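Local coordinates for UDP-N-Acetylenolpyruvylglucosamine Reductase (Thermus caldophilus, PDB 2GQT), which catalyses the FAD-dependent, NADPH-driven reduction of UDP-N-acetylenolpyruvylglucosamine to UDP-N-acetylmuramate, a step in the peptidoglycan biosynthesis that builds the bacterial cell wall, at residues Ala40-Leu45 against Arg61-Ala66; Gly111-Asn116 against Leu147-Arg152; Val131-Asp136 against His155-Gly160. All blocks are in the same frame, centred on the assembly; numbering follows the deposited sequence.

Interaction 1: residues Ala40-Leu45 against Arg61-Ala66. With FAD (flavin-adenine dinucleotide), chain C.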
loop_
_atom_site.group_PDB
_atom_site.type_symbol
_atom_site.label_atom_id
_atom_site.label_comp_id
_atom_site.label_asym_id
_atom_site.label_seq_id
_atom_site.Cartn_x
_atom_site.Cartn_y
_atom_site.Cartn_z
ATOM N N ALA A 40 15.736 17.799 -2.049
ATOM C CA ALA A 40 14.684 18.721 -1.653
ATOM C C ALA A 40 13.528 17.924 -1.041
ATOM O O ALA A 40 13.483 16.699 -1.204
ATOM C CB ALA A 40 14.216 19.523 -2.849
ATOM N N PRO A 41 12.607 18.599 -0.319
ATOM C CA PRO A 41 11.458 17.918 0.290
ATOM C C PRO A 41 10.748 16.966 -0.673
ATOM O O PRO A 41 10.472 17.325 -1.815
ATOM C CB PRO A 41 10.531 19.073 0.677
ATOM C CG PRO A 41 11.464 20.213 0.940
ATOM C CD PRO A 41 12.605 20.047 -0.016
ATOM N N TYR A 42 10.465 15.760 -0.190
ATOM C CA TYR A 42 9.948 14.688 -1.033
ATOM C C TYR A 42 8.942 13.835 -0.277
ATOM O O TYR A 42 8.906 13.834 0.962
ATOM C CB TYR A 42 11.098 13.797 -1.535
ATOM C CG TYR A 42 11.889 13.154 -0.414
ATOM C CD1 TYR A 42 11.489 11.935 0.150
ATOM C CD2 TYR A 42 13.019 13.783 0.109
ATOM C CE1 TYR A 42 12.199 11.362 1.193
ATOM C CE2 TYR A 42 13.739 13.216 1.146
ATOM C CZ TYR A 42 13.325 12.006 1.690
ATOM O OH TYR A 42 14.047 11.447 2.719
ATOM N N ARG A 43 8.131 13.114 -1.051
ATOM C CA ARG A 43 7.306 12.011 -0.580
ATOM C C ARG A 43 7.641 10.814 -1.466
ATOM O O ARG A 43 8.134 10.992 -2.580
ATOM C CB ARG A 43 5.824 12.341 -0.747
ATOM C CG ARG A 43 5.348 13.578 -0.004
ATOM C CD ARG A 43 3.890 13.829 -0.304
ATOM N NE ARG A 43 3.448 15.124 0.198
ATOM C CZ ARG A 43 2.635 15.300 1.232
ATOM N NH1 ARG A 43 2.142 14.262 1.900
ATOM N NH2 ARG A 43 2.307 16.530 1.591
ATOM N N VAL A 44 7.387 9.602 -0.981
ATOM C CA VAL A 44 7.571 8.404 -1.801
ATOM C C VAL A 44 6.206 7.829 -2.159
ATOM O O VAL A 44 5.324 7.668 -1.303
ATOM C CB VAL A 44 8.427 7.325 -1.099
ATOM C CG1 VAL A 44 8.699 6.151 -2.039
ATOM C CG2 VAL A 44 9.726 7.913 -0.611
ATOM N N LEU A 45 6.031 7.537 -3.441
ATOM C CA LEU A 45 4.822 6.899 -3.927
ATOM C C LEU A 45 5.107 5.445 -4.260
ATOM O O LEU A 45 6.035 5.157 -5.035
ATOM C CB LEU A 45 4.319 7.634 -5.170
ATOM C CG LEU A 45 3.154 7.051 -5.966
ATOM C CD1 LEU A 45 1.851 7.095 -5.173
ATOM C CD2 LEU A 45 3.036 7.793 -7.287
ATOM N N ARG A 61 8.433 16.930 -4.157
ATOM C CA ARG A 61 8.847 15.947 -5.145
ATOM C C ARG A 61 8.229 14.614 -4.747
ATOM O O ARG A 61 8.323 14.214 -3.587
ATOM C CB ARG A 61 10.362 15.825 -5.171
ATOM C CG ARG A 61 11.081 17.098 -5.576
ATOM C CD ARG A 61 12.570 16.855 -5.599
ATOM N NE ARG A 61 13.300 18.031 -6.067
ATOM C CZ ARG A 61 14.623 18.088 -6.195
ATOM N NH1 ARG A 61 15.376 17.041 -5.884
ATOM N NH2 ARG A 61 15.192 19.203 -6.636
ATOM N N VAL A 62 7.568 13.959 -5.697
ATOM C CA VAL A 62 6.998 12.638 -5.446
ATOM C C VAL A 62 7.890 11.615 -6.147
ATOM O O VAL A 62 8.025 11.635 -7.368
ATOM C CB VAL A 62 5.527 12.550 -5.913
ATOM C CG1 VAL A 62 4.981 11.159 -5.675
ATOM C CG2 VAL A 62 4.679 13.562 -5.156
ATOM N N ILE A 63 8.520 10.750 -5.360
ATOM C CA ILE A 63 9.514 9.808 -5.850
ATOM C C ILE A 63 8.907 8.422 -6.061
ATOM O O ILE A 63 8.229 7.885 -5.173
ATOM C CB ILE A 63 10.702 9.711 -4.877
ATOM C CG1 ILE A 63 11.421 11.062 -4.775
ATOM C CG2 ILE A 63 11.674 8.621 -5.309
ATOM C CD1 ILE A 63 12.478 11.122 -3.703
ATOM N N ARG A 64 9.144 7.875 -7.251
ATOM C CA ARG A 64 8.814 6.488 -7.600
ATOM C C ARG A 64 10.120 5.740 -7.800
ATOM O O ARG A 64 11.025 6.233 -8.480
ATOM C CB ARG A 64 8.052 6.433 -8.930
ATOM C CG ARG A 64 6.620 6.882 -8.908
ATOM C CD ARG A 64 5.945 6.490 -10.213
ATOM N NE ARG A 64 6.741 6.746 -11.420
ATOM C CZ ARG A 64 6.383 6.341 -12.632
ATOM N NH1 ARG A 64 5.251 5.663 -12.792
ATOM N NH2 ARG A 64 7.138 6.613 -13.686
ATOM N N LEU A 65 10.201 4.536 -7.246
ATOM C CA LEU A 65 11.385 3.702 -7.379
ATOM C C LEU A 65 11.218 2.711 -8.506
ATOM O O LEU A 65 10.305 1.881 -8.488
ATOM C CB LEU A 65 11.653 2.962 -6.073
ATOM C CG LEU A 65 11.838 3.804 -4.810
ATOM C CD1 LEU A 65 11.944 2.880 -3.619
ATOM C CD2 LEU A 65 13.059 4.715 -4.908
ATOM N N ALA A 66 12.102 2.812 -9.487
ATOM C CA ALA A 66 12.080 1.912 -10.631
ATOM C C ALA A 66 13.503 1.410 -10.891
ATOM O O ALA A 66 14.325 1.408 -9.977
ATOM C CB ALA A 66 11.485 2.625 -11.846
HETATM P PA FAD C . 1.164 3.746 -1.273
HETATM O O1A FAD C . -0.301 3.770 -1.139
HETATM O O2A FAD C . 1.806 4.213 -2.523
HETATM O O5B FAD C . 1.851 4.527 -0.076
HETATM C C5B FAD C . 1.431 4.263 1.268
HETATM C C4B FAD C . 2.437 4.834 2.244
HETATM O O4B FAD C . 3.686 4.132 2.079
HETATM C C3B FAD C . 2.748 6.323 2.033
HETATM O O3B FAD C . 3.058 6.886 3.308
HETATM C C2B FAD C . 3.995 6.272 1.159
HETATM O O2B FAD C . 4.787 7.453 1.282
HETATM C C1B FAD C . 4.724 5.096 1.773
HETATM N N9A FAD C . 5.710 4.430 0.895
HETATM C C8A FAD C . 5.468 3.847 -0.290
HETATM N N7A FAD C . 6.608 3.335 -0.761
HETATM C C5A FAD C . 7.571 3.567 0.139
HETATM C C6A FAD C . 8.944 3.302 0.210
HETATM N N6A FAD C . 9.606 2.638 -0.746
HETATM N N1A FAD C . 9.619 3.713 1.302
HETATM C C2A FAD C . 9.004 4.382 2.288
HETATM N N3A FAD C . 7.707 4.673 2.264
HETATM C C4A FAD C . 6.994 4.275 1.192
HETATM N N1 FAD C . -3.609 -3.329 3.365
HETATM C C2 FAD C . -3.384 -4.320 4.297
HETATM O O2 FAD C . -2.630 -4.111 5.236
HETATM N N3 FAD C . -4.038 -5.543 4.182
HETATM C C4 FAD C . -4.904 -5.813 3.129
HETATM O O4 FAD C . -5.458 -6.915 3.056
HETATM C C4X FAD C . -5.116 -4.810 2.186
HETATM N N5 FAD C . -5.984 -5.033 1.120
HETATM C C5X FAD C . -6.140 -4.042 0.142
HETATM C C6 FAD C . -6.957 -4.301 -0.958
HETATM C C7 FAD C . -7.126 -3.346 -1.957
HETATM C C7M FAD C . -8.020 -3.659 -3.163
HETATM C C8 FAD C . -6.471 -2.115 -1.841
HETATM C C8M FAD C . -6.649 -1.047 -2.929
HETATM C C9 FAD C . -5.663 -1.855 -0.738
HETATM C C9A FAD C . -5.486 -2.809 0.264
HETATM N N10 FAD C . -4.672 -2.560 1.381
HETATM C C10 FAD C . -4.470 -3.576 2.313
HETATM C "C1'" FAD C . -4.036 -1.237 1.616
HETATM C "C2'" FAD C . -2.692 -1.092 0.883
HETATM O "O2'" FAD C . -2.585 -2.053 -0.186
HETATM C "C3'" FAD C . -1.495 -1.276 1.817
HETATM O "O3'" FAD C . -1.513 -0.263 2.833
HETATM C "C4'" FAD C . -0.166 -1.250 1.051
HETATM O "O4'" FAD C . 0.891 -1.643 1.929
HETATM C "C5'" FAD C . 0.164 0.114 0.449
HETATM O "O5'" FAD C . 1.304 -0.071 -0.391
HETATM P P FAD C . 1.498 0.865 -1.670
HETATM O O1P FAD C . 2.774 0.462 -2.291
HETATM O O2P FAD C . 0.274 0.925 -2.495
HETATM O O3P FAD C . 1.733 2.266 -0.919
HETATM O O HOH W 1 8.157 3.555 -5.572
#

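Interaction 2: residues Gly111-Asn116 against Leu147-Arg152. With FAD (flavin-adenine dinucleotide), chain C.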
loop_
_atom_site.group_PDB
_atom_site.type_symbol
_atom_site.label_atom_id
_atom_site.label_comp_id
_atom_site.label_asym_id
_atom_site.label_seq_id
_atom_site.Cartn_x
_atom_site.Cartn_y
_atom_site.Cartn_z
ATOM N N GLY A 111 5.875 0.077 0.126
ATOM C CA GLY A 111 4.601 0.464 0.726
ATOM C C GLY A 111 4.092 -0.569 1.713
ATOM O O GLY A 111 3.504 -0.219 2.741
ATOM N N ALA A 112 4.307 -1.847 1.401
ATOM C CA ALA A 112 3.920 -2.931 2.297
ATOM C C ALA A 112 4.747 -2.894 3.585
ATOM O O ALA A 112 4.235 -3.207 4.658
ATOM C CB ALA A 112 4.082 -4.274 1.610
ATOM N N VAL A 113 6.023 -2.536 3.482
ATOM C CA VAL A 113 6.860 -2.354 4.672
ATOM C C VAL A 113 6.394 -1.130 5.472
ATOM O O VAL A 113 6.168 -1.223 6.686
ATOM C CB VAL A 113 8.355 -2.221 4.296
ATOM C CG1 VAL A 113 9.185 -1.811 5.516
ATOM C CG2 VAL A 113 8.882 -3.511 3.686
ATOM N N LYS A 114 6.227 0.009 4.805
ATOM C CA LYS A 114 5.820 1.230 5.502
ATOM C C LYS A 114 4.518 1.014 6.278
ATOM O O LYS A 114 4.390 1.465 7.424
ATOM C CB LYS A 114 5.664 2.397 4.524
ATOM C CG LYS A 114 5.182 3.697 5.173
ATOM C CD LYS A 114 6.298 4.430 5.868
ATOM C CE LYS A 114 5.840 5.763 6.423
ATOM N NZ LYS A 114 6.974 6.377 7.191
ATOM N N MET A 115 3.568 0.311 5.665
ATOM C CA MET A 115 2.245 0.124 6.251
ATOM C C MET A 115 2.060 -1.242 6.886
ATOM O O MET A 115 0.924 -1.642 7.152
ATOM C CB MET A 115 1.166 0.354 5.183
ATOM C CG MET A 115 1.182 1.755 4.573
ATOM S SD MET A 115 1.203 3.096 5.796
ATOM C CE MET A 115 -0.328 2.795 6.683
ATOM N N ASN A 116 3.169 -1.952 7.109
ATOM C CA ASN A 116 3.162 -3.335 7.616
ATOM C C ASN A 116 1.931 -4.095 7.150
ATOM O O ASN A 116 1.143 -4.596 7.949
ATOM C CB ASN A 116 3.303 -3.391 9.144
ATOM C CG ASN A 116 3.695 -4.770 9.630
ATOM O OD1 ASN A 116 4.142 -5.613 8.841
ATOM N ND2 ASN A 116 3.540 -5.012 10.932
ATOM N N LEU A 147 12.449 -1.537 13.213
ATOM C CA LEU A 147 11.615 -0.619 12.444
ATOM C C LEU A 147 10.277 -0.280 13.082
ATOM O O LEU A 147 9.402 0.281 12.423
ATOM C CB LEU A 147 11.419 -1.175 11.027
ATOM C CG LEU A 147 12.711 -1.360 10.220
ATOM C CD1 LEU A 147 12.365 -1.858 8.836
ATOM C CD2 LEU A 147 13.502 -0.060 10.135
ATOM N N GLY A 148 10.124 -0.605 14.362
ATOM C CA GLY A 148 8.937 -0.209 15.107
ATOM C C GLY A 148 7.631 -0.680 14.503
ATOM O O GLY A 148 6.657 0.079 14.450
ATOM N N PHE A 149 7.597 -1.936 14.070
ATOM C CA PHE A 149 6.383 -2.476 13.478
ATOM C C PHE A 149 5.270 -2.635 14.502
ATOM O O PHE A 149 5.511 -3.013 15.651
ATOM C CB PHE A 149 6.645 -3.820 12.810
ATOM C CG PHE A 149 7.377 -3.716 11.507
ATOM C CD1 PHE A 149 6.833 -3.007 10.434
ATOM C CD2 PHE A 149 8.603 -4.345 11.343
ATOM C CE1 PHE A 149 7.507 -2.927 9.221
ATOM C CE2 PHE A 149 9.284 -4.266 10.124
ATOM C CZ PHE A 149 8.730 -3.553 9.059
ATOM N N GLY A 150 4.057 -2.319 14.067
ATOM C CA GLY A 150 2.841 -2.573 14.826
ATOM C C GLY A 150 1.775 -2.953 13.819
ATOM O O GLY A 150 2.069 -3.167 12.637
ATOM N N TYR A 151 0.533 -3.033 14.268
ATOM C CA TYR A 151 -0.555 -3.376 13.370
ATOM C C TYR A 151 -0.699 -2.310 12.294
ATOM O O TYR A 151 -0.991 -1.156 12.589
ATOM C CB TYR A 151 -1.853 -3.558 14.147
ATOM C CG TYR A 151 -2.973 -4.093 13.299
ATOM C CD1 TYR A 151 -3.069 -5.457 13.026
ATOM C CD2 TYR A 151 -3.931 -3.238 12.757
ATOM C CE1 TYR A 151 -4.096 -5.956 12.241
ATOM C CE2 TYR A 151 -4.968 -3.732 11.971
ATOM C CZ TYR A 151 -5.035 -5.089 11.718
ATOM O OH TYR A 151 -6.058 -5.583 10.947
ATOM N N ARG A 152 -0.438 -2.714 11.046
ATOM C CA ARG A 152 -0.477 -1.833 9.870
ATOM C C ARG A 152 0.309 -0.526 10.094
ATOM O O ARG A 152 -0.081 0.551 9.648
ATOM C CB ARG A 152 -1.930 -1.596 9.414
ATOM C CG ARG A 152 -2.757 -2.899 9.342
ATOM C CD ARG A 152 -2.037 -4.009 8.576
ATOM N NE ARG A 152 -2.195 -5.335 9.183
ATOM C CZ ARG A 152 -1.283 -5.949 9.939
ATOM N NH1 ARG A 152 -0.114 -5.372 10.217
ATOM N NH2 ARG A 152 -1.548 -7.157 10.423
HETATM P PA FAD C . 1.164 3.746 -1.273
HETATM O O1A FAD C . -0.301 3.770 -1.139
HETATM O O2A FAD C . 1.806 4.213 -2.523
HETATM O O5B FAD C . 1.851 4.527 -0.076
HETATM C C5B FAD C . 1.431 4.263 1.268
HETATM C C4B FAD C . 2.437 4.834 2.244
HETATM O O4B FAD C . 3.686 4.132 2.079
HETATM C C3B FAD C . 2.748 6.323 2.033
HETATM O O3B FAD C . 3.058 6.886 3.308
HETATM C C2B FAD C . 3.995 6.272 1.159
HETATM O O2B FAD C . 4.787 7.453 1.282
HETATM C C1B FAD C . 4.724 5.096 1.773
HETATM N N9A FAD C . 5.710 4.430 0.895
HETATM C C8A FAD C . 5.468 3.847 -0.290
HETATM N N7A FAD C . 6.608 3.335 -0.761
HETATM C C5A FAD C . 7.571 3.567 0.139
HETATM C C6A FAD C . 8.944 3.302 0.210
HETATM N N6A FAD C . 9.606 2.638 -0.746
HETATM N N1A FAD C . 9.619 3.713 1.302
HETATM C C2A FAD C . 9.004 4.382 2.288
HETATM N N3A FAD C . 7.707 4.673 2.264
HETATM C C4A FAD C . 6.994 4.275 1.192
HETATM N N1 FAD C . -3.609 -3.329 3.365
HETATM C C2 FAD C . -3.384 -4.320 4.297
HETATM O O2 FAD C . -2.630 -4.111 5.236
HETATM N N3 FAD C . -4.038 -5.543 4.182
HETATM C C4 FAD C . -4.904 -5.813 3.129
HETATM O O4 FAD C . -5.458 -6.915 3.056
HETATM C C4X FAD C . -5.116 -4.810 2.186
HETATM N N5 FAD C . -5.984 -5.033 1.120
HETATM C C5X FAD C . -6.140 -4.042 0.142
HETATM C C6 FAD C . -6.957 -4.301 -0.958
HETATM C C7 FAD C . -7.126 -3.346 -1.957
HETATM C C7M FAD C . -8.020 -3.659 -3.163
HETATM C C8 FAD C . -6.471 -2.115 -1.841
HETATM C C8M FAD C . -6.649 -1.047 -2.929
HETATM C C9 FAD C . -5.663 -1.855 -0.738
HETATM C C9A FAD C . -5.486 -2.809 0.264
HETATM N N10 FAD C . -4.672 -2.560 1.381
HETATM C C10 FAD C . -4.470 -3.576 2.313
HETATM C "C1'" FAD C . -4.036 -1.237 1.616
HETATM C "C2'" FAD C . -2.692 -1.092 0.883
HETATM O "O2'" FAD C . -2.585 -2.053 -0.186
HETATM C "C3'" FAD C . -1.495 -1.276 1.817
HETATM O "O3'" FAD C . -1.513 -0.263 2.833
HETATM C "C4'" FAD C . -0.166 -1.250 1.051
HETATM O "O4'" FAD C . 0.891 -1.643 1.929
HETATM C "C5'" FAD C . 0.164 0.114 0.449
HETATM O "O5'" FAD C . 1.304 -0.071 -0.391
HETATM P P FAD C . 1.498 0.865 -1.670
HETATM O O1P FAD C . 2.774 0.462 -2.291
HETATM O O2P FAD C . 0.274 0.925 -2.495
HETATM O O3P FAD C . 1.733 2.266 -0.919
#

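Interaction 3: residues Val131-Asp136 against His155-Gly160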
loop_
_atom_site.group_PDB
_atom_site.type_symbol
_atom_site.label_atom_id
_atom_site.label_comp_id
_atom_site.label_asym_id
_atom_site.label_seq_id
_atom_site.Cartn_x
_atom_site.Cartn_y
_atom_site.Cartn_z
ATOM N N VAL A 131 16.059 -5.059 5.836
ATOM C CA VAL A 131 15.462 -3.947 5.110
ATOM C C VAL A 131 16.515 -2.864 4.918
ATOM O O VAL A 131 17.095 -2.369 5.899
ATOM C CB VAL A 131 14.262 -3.343 5.875
ATOM C CG1 VAL A 131 13.628 -2.208 5.078
ATOM C CG2 VAL A 131 13.220 -4.417 6.196
ATOM N N GLU A 132 16.754 -2.486 3.665
ATOM C CA GLU A 132 17.614 -1.346 3.366
ATOM C C GLU A 132 16.746 -0.096 3.342
ATOM O O GLU A 132 15.706 -0.068 2.674
ATOM C CB GLU A 132 18.336 -1.524 2.033
ATOM C CG GLU A 132 19.355 -0.437 1.750
ATOM C CD GLU A 132 20.010 -0.607 0.400
ATOM O OE1 GLU A 132 21.192 -1.010 0.346
ATOM O OE2 GLU A 132 19.337 -0.341 -0.607
ATOM N N VAL A 133 17.162 0.922 4.095
ATOM C CA VAL A 133 16.445 2.193 4.165
ATOM C C VAL A 133 17.425 3.325 3.854
ATOM O O VAL A 133 18.521 3.382 4.421
ATOM C CB VAL A 133 15.814 2.431 5.560
ATOM C CG1 VAL A 133 15.045 3.748 5.593
ATOM C CG2 VAL A 133 14.902 1.287 5.954
ATOM N N PHE A 134 17.024 4.201 2.942
ATOM C CA PHE A 134 17.795 5.375 2.599
ATOM C C PHE A 134 17.258 6.541 3.416
ATOM O O PHE A 134 16.079 6.888 3.332
ATOM C CB PHE A 134 17.666 5.666 1.100
ATOM C CG PHE A 134 18.438 6.869 0.652
ATOM C CD1 PHE A 134 17.838 8.117 0.580
ATOM C CD2 PHE A 134 19.777 6.756 0.320
ATOM C CE1 PHE A 134 18.571 9.238 0.178
ATOM C CE2 PHE A 134 20.508 7.860 -0.080
ATOM C CZ PHE A 134 19.902 9.096 -0.158
ATOM N N HIS A 135 18.125 7.131 4.229
ATOM C CA HIS A 135 17.766 8.302 5.015
ATOM C C HIS A 135 19.020 9.088 5.357
ATOM O O HIS A 135 20.111 8.524 5.423
ATOM C CB HIS A 135 16.968 7.921 6.277
ATOM C CG HIS A 135 17.718 7.076 7.270
ATOM N ND1 HIS A 135 18.342 7.605 8.380
ATOM C CD2 HIS A 135 17.865 5.735 7.366
ATOM C CE1 HIS A 135 18.882 6.628 9.089
ATOM N NE2 HIS A 135 18.604 5.482 8.496
ATOM N N ASP A 136 18.853 10.394 5.568
ATOM C CA ASP A 136 19.975 11.291 5.862
ATOM C C ASP A 136 21.090 11.137 4.831
ATOM O O ASP A 136 22.268 11.143 5.179
ATOM C CB ASP A 136 20.514 11.055 7.282
ATOM C CG ASP A 136 19.441 11.162 8.347
ATOM O OD1 ASP A 136 18.709 12.168 8.360
ATOM O OD2 ASP A 136 19.326 10.228 9.168
ATOM N N HIS A 155 7.719 2.458 12.152
ATOM C CA HIS A 155 8.388 3.678 12.595
ATOM C C HIS A 155 9.742 3.706 11.900
ATOM O O HIS A 155 10.774 3.369 12.482
ATOM C CB HIS A 155 8.533 3.693 14.129
ATOM C CG HIS A 155 8.932 5.016 14.706
ATOM N ND1 HIS A 155 8.275 6.193 14.418
ATOM C CD2 HIS A 155 9.888 5.332 15.614
ATOM C CE1 HIS A 155 8.832 7.183 15.095
ATOM N NE2 HIS A 155 9.815 6.686 15.826
ATOM N N LEU A 156 9.729 4.054 10.618
ATOM C CA LEU A 156 10.973 4.141 9.868
ATOM C C LEU A 156 11.786 5.340 10.324
ATOM O O LEU A 156 11.223 6.297 10.870
ATOM C CB LEU A 156 10.694 4.274 8.368
ATOM C CG LEU A 156 9.934 3.154 7.676
ATOM C CD1 LEU A 156 9.789 3.486 6.204
ATOM C CD2 LEU A 156 10.620 1.818 7.852
ATOM N N PRO A 157 13.116 5.300 10.113
ATOM C CA PRO A 157 13.888 6.519 10.334
ATOM C C PRO A 157 13.270 7.708 9.610
ATOM O O PRO A 157 12.722 7.538 8.519
ATOM C CB PRO A 157 15.251 6.172 9.746
ATOM C CG PRO A 157 15.357 4.697 9.927
ATOM C CD PRO A 157 13.972 4.168 9.709
ATOM N N PRO A 158 13.324 8.908 10.219
ATOM C CA PRO A 158 12.720 10.088 9.603
ATOM C C PRO A 158 13.137 10.289 8.144
ATOM O O PRO A 158 14.332 10.280 7.832
ATOM C CB PRO A 158 13.212 11.239 10.495
ATOM C CG PRO A 158 13.456 10.611 11.790
ATOM C CD PRO A 158 13.912 9.217 11.538
ATOM N N GLY A 159 12.151 10.467 7.273
ATOM C CA GLY A 159 12.390 10.633 5.846
ATOM C C GLY A 159 12.799 9.352 5.128
ATOM O O GLY A 159 13.123 9.382 3.939
ATOM N N GLY A 160 12.758 8.222 5.831
ATOM C CA GLY A 160 13.284 6.961 5.305
ATOM C C GLY A 160 12.560 6.443 4.083
ATOM O O GLY A 160 11.328 6.419 4.033
HETATM O O HOH W 2 15.905 9.760 2.234
HETATM O O HOH W 3 16.030 11.147 5.708
HETATM O O HOH W 4 16.674 10.046 9.379
#

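Interaction 1: residues Ala40-Leu45 against Arg61-Ala66
Arg61 grips segment 40-45 at three points. Its N donates to Pro41 O (3.1 Å), its O accepts a shorter bond from Arg43 N (2.8 Å), and its side chain, extended from CG to NE, lays one guanidinium face on the methyl of Ala40. Ala40 CB stands 3.6 Å above that plane, over its centre, while Arg61 NH1 is hydrogen-bonded to Ala37 O. Ile63 continues the parallel pairing: its N bonds to Arg43 O, and its O receives Leu45 N, both at 2.8 Å. With CG1 anti to its own carbonyl carbon (chi1 -63°), Ile63 places CD1 against Tyr42 CB at 3.7 Å, at a slant to the phenol ring. Leu45 packs on the other side, its CB meeting Val62 CG1 at 3.6 Å and its CD2 alongside Arg64 CG. Beyond the last direct bond a water donates to Leu45 O and accepts from Leu65 N. On the side away from strand 61-65, Val44 O takes a hydrogen bond from ribose O2B of FAD (2.6 Å), with Val44 CG1 near the adenine. This parallel pair belongs to the FAD-binding domain, whose edge strand 42-44 presents Val44 to the cofactor's adenosine half; strand 61-65 lies between it and strand 22-28 in a mixed sheet. Helix 31-37 meets Ile63 and Leu65 through Ala37 and Leu34, while Ile161 of strand 161-171 touches Tyr42, Val44 and Leu65.

Interaction 2: residues Gly111-Asn116 against Leu147-Arg152
The Phe149 ring meets the end of helix 109-114 with its edge: Val113 O lies near the ring plane, 3.3 Å from CE1, while Leu147 CB covers one face toward the rim. Asn116 approaches the ring obliquely, its CG 3.7 Å from Phe149 CD1 and the amide turned 41° from the ring. The Arg152 guanidinium has Tyr151 CD1 over one face and stands almost perpendicular to the Asn116 amide, with its NH1 2.7 Å from Asn116 O. Arg152 sets out away from segment 111-116, but bends at chi2 and chi3 bring its guanidinium back to it. Arg152 NH1 forms a salt bridge with Glu123. Asn116, its CG anti to the backbone N (chi1 -163°), sends ND2 to Gly150 O in a bond of 2.9 Å that is nearly straight (166°) and close to the amide plane. ND2 also bonds to Glu123, and OD1 accepts from Ala125 N, so both ends of the amide are held and its rotation is fixed. With an alanine here, Gly150 O and Ala125 N would probably be left without their side-chain mate, and the loop 147-152 less firmly tied to the helix end. Backbones also touch, Met115 O lying 3.1 Å from Arg152 CA. Asn116, with positive phi, is the C' residue of a Schellman motif that closes the helix. The motif sits in the FAD site beside Arg152, probably an active-site residue, whose CD is 3.4 Å from flavin O2.

Interaction 3: residues Val131-Asp136 against His155-Gly160
The main side-chain contact is a CH-pi interaction: Pro157 CB sits squarely over one face of the His135 ring, 3.5 Å from the centroid and 4° off the normal, and Pro157 CG lies near NE2 on the same face. The ring is placed there by an uncommon first torsion, with CG between the backbone N and the carbonyl carbon (chi1 64°). Apolar packing continues along the strand, where Val133 CG1 touches Gly160 CA at 3.7 Å and, more loosely, Pro157 CD. A beta carbon on Gly160 would clash with that valine methyl and with Pro157 O. Gly160 CA also makes a CH...O contact with Phe134 O at 3.4 Å. No direct hydrogen bond joins the segments, and polar groups at the His135 end are linked otherwise. Within segment 131-136, His135 ND1 donates to Asp136 OD2 (2.9 Å); the carboxylate oxygen lies close to the ring plane but is met from above its own carboxylate plane. At the far side of the ring NE2 bonds to Tyr142 OH, so both nitrogens are engaged and the ring is held flat under the proline. Three waters then link the two segments. One donates to both Phe134 O and Gly159 O; a second accepts from Asp136 N and donates to Pro158 O; the third donates to Asp136 OD2 at 2.7 Å and to Pro158 O at 2.8 Å. Pro157 to Gly160 form a type II beta turn, closed by Gly160 N to Pro157 O at 2.8 Å, with Gly159 at positive phi in its third position. The turn delivers the chain into strand 161-171, which pairs antiparallel with strand 128-135, and Gly160 itself lines the FAD pocket.

Interaction 2 lies nearest the centre of the chain, about 10 Å centre to centre, against about 15 Å for interaction 1 and 17 Å for interaction 3; all are partly buried. Their chemistry differs too: continuous strand pairing in interaction 1, a helix end tied to a loop by an asparagine amide, with an arginine close by, in interaction 2, and proline-on-histidine packing with water bridges at the more exposed interaction 3. Interactions 2 and 3 both draw on the loop between strands 138-142 and 161-171, tied by Leu147 O to His155 N. Tyr42 OH bonds to Gly159 O, joining interaction 1 to interaction 3. All three contribute residues to the FAD pocket, but only interaction 2 holds a probable active-site residue.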